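Local coordinates for putative diaminopropionate ammonia-lyase (Escherichia coli, PDB 4D9G), which catalyses the pyridoxal 5'-phosphate-dependent alpha,beta-elimination of both L- and D-2,3-diaminopropionate to pyruvate and ammonia, working as a homodimer, at residues E19-F24 and W299-N304; K112-T117 and G135-I140. One frame throughout, in Å; residues are numbered along the deposited sequence.

Contact 1: residues E19-F24 and W299-N304; sequences ETSPLF and WEILRN
Ile301 makes the apolar part of this contact. Its CD1 methyl comes to the edge of the Phe24 ring, near the ring plane, with CD1 3.5 Å from Phe24 CD2. Residues 21-23 are modelled in two conformers, and what is said of them holds for this one. The same branch also meets Ser21: Ile301 CG1 lies 3.8 Å from Ser21 CB. In Ile301, chi1 (-80°) places CG1 anti to the carbonyl carbon, and the bend at chi2 carries CD1 toward the loop. Leu23 CB sits over the centre of one face of the Phe24 ring. Thr200 and Met203 of helix 197-220 also touch Phe24. An alanine in place of Ile301 would probably leave the Phe24 edge and Ser21 CB without their apolar partner and open a gap between loop and helix.

The polar part rests on one weak hydrogen bond across the contact, from Asn304 ND2 to Glu19 O, 3.4 Å long and bent to 139° at the hydrogen. A second weak bond runs from Asn304 ND2 to Glu300 OE2, one helical turn back. The side chains of Glu19 and Asn304 lie side by side and point the same way, but their carboxylate and amide planes are 77° apart. Glu19 OE1 and Glu300 OE2 come within 4.4 Å, a pairing of like charges that may be mildly unfavourable.

Within the loop, Ser21 OG accepts from Leu23 N at 3.1 Å, a local ST turn. The loop meets the helix through the Ile301 side-chain tip and, at Asn304, a weak bond with the Glu19 chain beside it.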
loop_
_atom_site.group_PDB
_atom_site.type_symbol
_atom_site.label_atom_id
_atom_site.label_comp_id
_atom_site.label_asym_id
_atom_site.label_seq_id
_atom_site.Cartn_x
_atom_site.Cartn_y
_atom_site.Cartn_z
ATOM N N GLU B 19 19.861 -30.015 -18.773
ATOM C CA GLU B 19 19.471 -30.259 -20.156
ATOM C C GLU B 19 18.390 -29.244 -20.582
ATOM O O GLU B 19 17.255 -29.289 -20.103
ATOM C CB GLU B 19 19.028 -31.727 -20.335
ATOM C CG GLU B 19 18.451 -32.083 -21.706
ATOM C CD GLU B 19 18.057 -33.554 -21.844
ATOM O OE1 GLU B 19 16.840 -33.822 -22.015
ATOM O OE2 GLU B 19 18.962 -34.437 -21.794
ATOM N N THR B 20 18.783 -28.318 -21.459
ATOM C CA THR B 20 17.899 -27.316 -22.070
ATOM C C THR B 20 16.838 -27.964 -22.972
ATOM O O THR B 20 16.933 -29.154 -23.306
ATOM C CB THR B 20 18.703 -26.275 -22.893
ATOM O OG1 THR B 20 19.431 -26.936 -23.934
ATOM C CG2 THR B 20 19.690 -25.549 -22.021
ATOM N N SER B 21 15.819 -27.192 -23.350
ATOM C CA SER B 21 14.648 -27.752 -24.033
ATOM C C SER B 21 14.651 -27.556 -25.547
ATOM O O SER B 21 15.155 -26.547 -26.051
ATOM C CB SER B 21 13.355 -27.202 -23.427
ATOM O OG SER B 21 12.220 -27.686 -24.131
ATOM N N PRO B 22 14.093 -28.539 -26.277
ATOM C CA PRO B 22 13.868 -28.461 -27.720
ATOM C C PRO B 22 12.631 -27.633 -28.078
ATOM O O PRO B 22 12.592 -26.998 -29.130
ATOM C CB PRO B 22 13.648 -29.922 -28.122
ATOM C CG PRO B 22 13.119 -30.573 -26.898
ATOM C CD PRO B 22 13.756 -29.867 -25.731
ATOM N N LEU B 23 11.635 -27.639 -27.200
ATOM C CA LEU B 23 10.367 -26.962 -27.470
ATOM C C LEU B 23 10.327 -25.496 -27.021
ATOM O O LEU B 23 9.502 -24.721 -27.514
ATOM C CB LEU B 23 9.217 -27.719 -26.793
ATOM C CG LEU B 23 8.922 -29.145 -27.264
ATOM C CD1 LEU B 23 8.585 -30.064 -26.091
ATOM C CD2 LEU B 23 7.813 -29.150 -28.306
ATOM N N PHE B 24 11.210 -25.112 -26.101
ATOM C CA PHE B 24 11.018 -23.848 -25.367
ATOM C C PHE B 24 12.316 -23.060 -25.242
ATOM O O PHE B 24 12.985 -23.120 -24.218
ATOM C CB PHE B 24 10.393 -24.097 -23.982
ATOM C CG PHE B 24 9.183 -24.981 -24.018
ATOM C CD1 PHE B 24 7.994 -24.546 -24.607
ATOM C CD2 PHE B 24 9.229 -26.260 -23.481
ATOM C CE1 PHE B 24 6.871 -25.374 -24.665
ATOM C CE2 PHE B 24 8.106 -27.094 -23.527
ATOM C CZ PHE B 24 6.924 -26.653 -24.123
ATOM N N TRP B 299 7.056 -29.938 -16.384
ATOM C CA TRP B 299 7.815 -30.747 -15.447
ATOM C C TRP B 299 9.152 -31.153 -16.007
ATOM O O TRP B 299 10.150 -31.163 -15.295
ATOM C CB TRP B 299 7.011 -31.977 -15.045
ATOM C CG TRP B 299 7.781 -32.956 -14.197
ATOM C CD1 TRP B 299 7.991 -34.306 -14.450
ATOM C CD2 TRP B 299 8.470 -32.690 -12.923
ATOM N NE1 TRP B 299 8.735 -34.881 -13.450
ATOM C CE2 TRP B 299 9.060 -33.962 -12.504
ATOM C CE3 TRP B 299 8.649 -31.567 -12.122
ATOM C CZ2 TRP B 299 9.795 -34.085 -11.326
ATOM C CZ3 TRP B 299 9.394 -31.702 -10.932
ATOM C CH2 TRP B 299 9.950 -32.936 -10.551
ATOM N N GLU B 300 9.178 -31.469 -17.296
ATOM C CA GLU B 300 10.410 -31.846 -17.976
ATOM C C GLU B 300 11.464 -30.754 -17.822
ATOM O O GLU B 300 12.619 -31.044 -17.529
ATOM C CB GLU B 300 10.136 -32.168 -19.456
ATOM C CG GLU B 300 11.316 -32.743 -20.240
ATOM C CD GLU B 300 11.863 -34.078 -19.702
ATOM O OE1 GLU B 300 11.095 -34.899 -19.140
ATOM O OE2 GLU B 300 13.080 -34.317 -19.873
ATOM N N ILE B 301 11.050 -29.501 -17.983
ATOM C CA ILE B 301 11.970 -28.364 -17.890
ATOM C C ILE B 301 12.404 -28.067 -16.448
ATOM O O ILE B 301 13.569 -27.742 -16.191
ATOM C CB ILE B 301 11.378 -27.104 -18.556
ATOM C CG1 ILE B 301 11.546 -27.179 -20.074
ATOM C CG2 ILE B 301 12.068 -25.841 -18.076
ATOM C CD1 ILE B 301 10.516 -28.032 -20.768
ATOM N N LEU B 302 11.464 -28.184 -15.518
ATOM C CA LEU B 302 11.734 -27.867 -14.127
ATOM C C LEU B 302 12.617 -28.939 -13.494
ATOM O O LEU B 302 13.594 -28.614 -12.819
ATOM C CB LEU B 302 10.431 -27.663 -13.346
ATOM C CG LEU B 302 9.479 -26.565 -13.850
ATOM C CD1 LEU B 302 8.261 -26.423 -12.943
ATOM C CD2 LEU B 302 10.184 -25.218 -14.025
ATOM N N ARG B 303 12.284 -30.207 -13.742
ATOM C CA ARG B 303 13.103 -31.340 -13.296
ATOM C C ARG B 303 14.554 -31.201 -13.768
ATOM O O ARG B 303 15.487 -31.453 -13.006
ATOM C CB ARG B 303 12.511 -32.670 -13.786
ATOM C CG ARG B 303 13.204 -33.906 -13.241
ATOM C CD ARG B 303 12.955 -35.147 -14.089
ATOM N NE ARG B 303 14.088 -36.069 -13.987
ATOM C CZ ARG B 303 14.159 -37.114 -13.160
ATOM N NH1 ARG B 303 13.154 -37.413 -12.348
ATOM N NH2 ARG B 303 15.246 -37.871 -13.149
ATOM N N ASN B 304 14.726 -30.789 -15.022
ATOM C CA ASN B 304 16.047 -30.640 -15.629
ATOM C C ASN B 304 16.832 -29.410 -15.182
ATOM O O ASN B 304 18.053 -29.480 -15.037
ATOM C CB ASN B 304 15.925 -30.617 -17.153
ATOM C CG ASN B 304 15.668 -31.990 -17.753
ATOM O OD1 ASN B 304 15.614 -33.004 -17.052
ATOM N ND2 ASN B 304 15.518 -32.026 -19.071
#

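Contact 2: residues K112-T117 and G135-I140; sequences KMTFAT and GQNAVI
Gln136 packs its CB against the Phe115 ring, with Gln136 CB 3.7 Å from Phe115 CE2. The approach is oblique, and the ring and amide planes are 70° apart. Gln136 is bent at chi2 (-61°), which turns its amide back toward the other segment. There OE1 takes the N-H of Met113, a selenomethionine here, at 2.8 Å. The bond is nearly straight, 173° at the hydrogen. NE2 of the same amide is bonded to Leu134 O, so both ends of the group are held. Beside it, Lys112 runs extended past Gly135, with Lys112 CE 3.4 Å from Gly135 O. Gly135 has a positive phi and is the C-prime residue of the Schellman motif that ends helix 122-133.

Beyond Gln136 the two chains pair as parallel strands. Asn137 N, Phe115 N, Val139 N and Thr117 N each donate across, to Met113 O, Asn137 O, Phe115 O and Val139 O in turn. The shortest of the four is Val139 N to Phe115 O, 2.8 Å.

On one face of the sheet, Thr114 CG2 meets Val139 CG2 at 3.8 Å and also touches Asn137 CB. On the other, Thr117 CB lies 4.1 Å from Ile140 CG1, while Thr117 OG1 is bonded to Val187 O.

This is the strand pair of a beta-alpha-beta unit. The Gln136 amide carries the cross-strand bonding past the start of the strands and fixes the backbone N of Met113 where regular pairing has not yet begun.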
loop_
_atom_site.group_PDB
_atom_site.type_symbol
_atom_site.label_atom_id
_atom_site.label_comp_id
_atom_site.label_asym_id
_atom_site.label_seq_id
_atom_site.Cartn_x
_atom_site.Cartn_y
_atom_site.Cartn_z
ATOM N N LYS B 112 -16.316 -21.460 -38.653
ATOM C CA LYS B 112 -16.105 -20.988 -37.287
ATOM C C LYS B 112 -15.817 -22.112 -36.298
ATOM O O LYS B 112 -16.386 -23.209 -36.390
ATOM C CB LYS B 112 -17.236 -20.057 -36.822
ATOM C CG LYS B 112 -17.034 -18.640 -37.370
ATOM C CD LYS B 112 -18.100 -17.655 -36.911
ATOM C CE LYS B 112 -17.976 -16.334 -37.679
ATOM N NZ LYS B 112 -19.167 -15.461 -37.449
HETATM N N MSE B 113 -14.892 -21.833 -35.381
HETATM C CA MSE B 113 -14.486 -22.786 -34.354
HETATM C C MSE B 113 -15.122 -22.364 -33.038
HETATM O O MSE B 113 -15.430 -21.180 -32.823
HETATM C CB MSE B 113 -12.949 -22.798 -34.203
HETATM C CG MSE B 113 -12.147 -23.020 -35.488
HETATM SE SE MSE B 113 -10.266 -23.146 -35.186
HETATM C CE MSE B 113 -10.175 -24.770 -34.227
ATOM N N THR B 114 -15.320 -23.329 -32.149
ATOM C CA THR B 114 -15.728 -23.023 -30.777
ATOM C C THR B 114 -14.701 -23.584 -29.798
ATOM O O THR B 114 -14.381 -24.769 -29.840
ATOM C CB THR B 114 -17.140 -23.558 -30.461
ATOM O OG1 THR B 114 -18.051 -23.131 -31.482
ATOM C CG2 THR B 114 -17.621 -23.051 -29.111
ATOM N N PHE B 115 -14.189 -22.718 -28.929
ATOM C CA PHE B 115 -13.156 -23.095 -27.976
ATOM C C PHE B 115 -13.753 -23.337 -26.606
ATOM O O PHE B 115 -14.585 -22.546 -26.124
ATOM C CB PHE B 115 -12.070 -22.016 -27.895
ATOM C CG PHE B 115 -11.427 -21.705 -29.218
ATOM C CD1 PHE B 115 -10.551 -22.604 -29.816
ATOM C CD2 PHE B 115 -11.711 -20.511 -29.877
ATOM C CE1 PHE B 115 -9.967 -22.312 -31.042
ATOM C CE2 PHE B 115 -11.127 -20.212 -31.099
ATOM C CZ PHE B 115 -10.257 -21.112 -31.680
ATOM N N ALA B 116 -13.331 -24.438 -25.988
ATOM C CA ALA B 116 -13.846 -24.825 -24.677
ATOM C C ALA B 116 -12.729 -24.906 -23.650
ATOM O O ALA B 116 -11.665 -25.471 -23.898
ATOM C CB ALA B 116 -14.613 -26.136 -24.748
ATOM N N THR B 117 -12.988 -24.330 -22.487
ATOM C CA THR B 117 -11.975 -24.201 -21.467
ATOM C C THR B 117 -12.634 -24.200 -20.104
ATOM O O THR B 117 -13.749 -23.684 -19.952
ATOM C CB THR B 117 -11.193 -22.872 -21.640
ATOM O OG1 THR B 117 -10.717 -22.764 -22.987
ATOM C CG2 THR B 117 -10.016 -22.831 -20.745
ATOM N N GLY B 135 -13.331 -13.373 -34.036
ATOM C CA GLY B 135 -14.693 -13.673 -34.469
ATOM C C GLY B 135 -15.133 -15.112 -34.261
ATOM O O GLY B 135 -16.056 -15.582 -34.923
ATOM N N GLN B 136 -14.484 -15.815 -33.341
ATOM C CA GLN B 136 -14.847 -17.204 -33.028
ATOM C C GLN B 136 -15.641 -17.273 -31.725
ATOM O O GLN B 136 -15.783 -16.269 -31.026
ATOM C CB GLN B 136 -13.592 -18.096 -32.938
ATOM C CG GLN B 136 -12.598 -17.902 -34.079
ATOM C CD GLN B 136 -13.196 -18.237 -35.431
ATOM O OE1 GLN B 136 -13.795 -19.302 -35.593
ATOM N NE2 GLN B 136 -13.048 -17.329 -36.408
ATOM N N ASN B 137 -16.161 -18.454 -31.402
ATOM C CA ASN B 137 -16.903 -18.652 -30.162
ATOM C C ASN B 137 -16.056 -19.250 -29.050
ATOM O O ASN B 137 -15.036 -19.896 -29.298
ATOM C CB ASN B 137 -18.141 -19.514 -30.402
ATOM C CG ASN B 137 -19.075 -18.912 -31.430
ATOM O OD1 ASN B 137 -19.239 -19.449 -32.522
ATOM N ND2 ASN B 137 -19.672 -17.775 -31.091
ATOM N N ALA B 138 -16.492 -19.017 -27.819
ATOM C CA ALA B 138 -15.824 -19.530 -26.649
ATOM C C ALA B 138 -16.858 -19.934 -25.605
ATOM O O ALA B 138 -17.866 -19.260 -25.411
ATOM C CB ALA B 138 -14.860 -18.491 -26.091
ATOM N N VAL B 139 -16.606 -21.065 -24.962
ATOM C CA VAL B 139 -17.470 -21.584 -23.915
ATOM C C VAL B 139 -16.559 -21.917 -22.744
ATOM O O VAL B 139 -15.805 -22.888 -22.792
ATOM C CB VAL B 139 -18.261 -22.831 -24.389
ATOM C CG1 VAL B 139 -19.149 -23.371 -23.278
ATOM C CG2 VAL B 139 -19.097 -22.504 -25.617
ATOM N N ILE B 140 -16.619 -21.087 -21.709
ATOM C CA ILE B 140 -15.736 -21.211 -20.554
ATOM C C ILE B 140 -16.514 -21.690 -19.332
ATOM O O ILE B 140 -17.565 -21.137 -18.990
ATOM C CB ILE B 140 -14.976 -19.886 -20.261
ATOM C CG1 ILE B 140 -13.752 -19.751 -21.165
ATOM C CG2 ILE B 140 -14.472 -19.840 -18.836
ATOM C CD1 ILE B 140 -14.013 -19.109 -22.499
#

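Overall arrangement
The two contacts belong to different parts of the fold. Their centres are about 31 Å apart, their nearest atoms about 18 Å. Along the chain, residues 19-24 come first, both segments of contact 2 follow, and residues 299-304 come last. Contact 1 joins segments 275 residues apart. It sets the loop before helix 26-36 on helix 296-305, which leads into strand 308-312 of the mixed sheet, and is probably plain packing away from the annotated sites. Contact 2 spans one short crossover and builds the separate four-stranded parallel sheet. Its strand 114-118 leads toward Asp120, the inferred proton acceptor for the L-isomer, whose side chain is about 9 Å from that of Thr117.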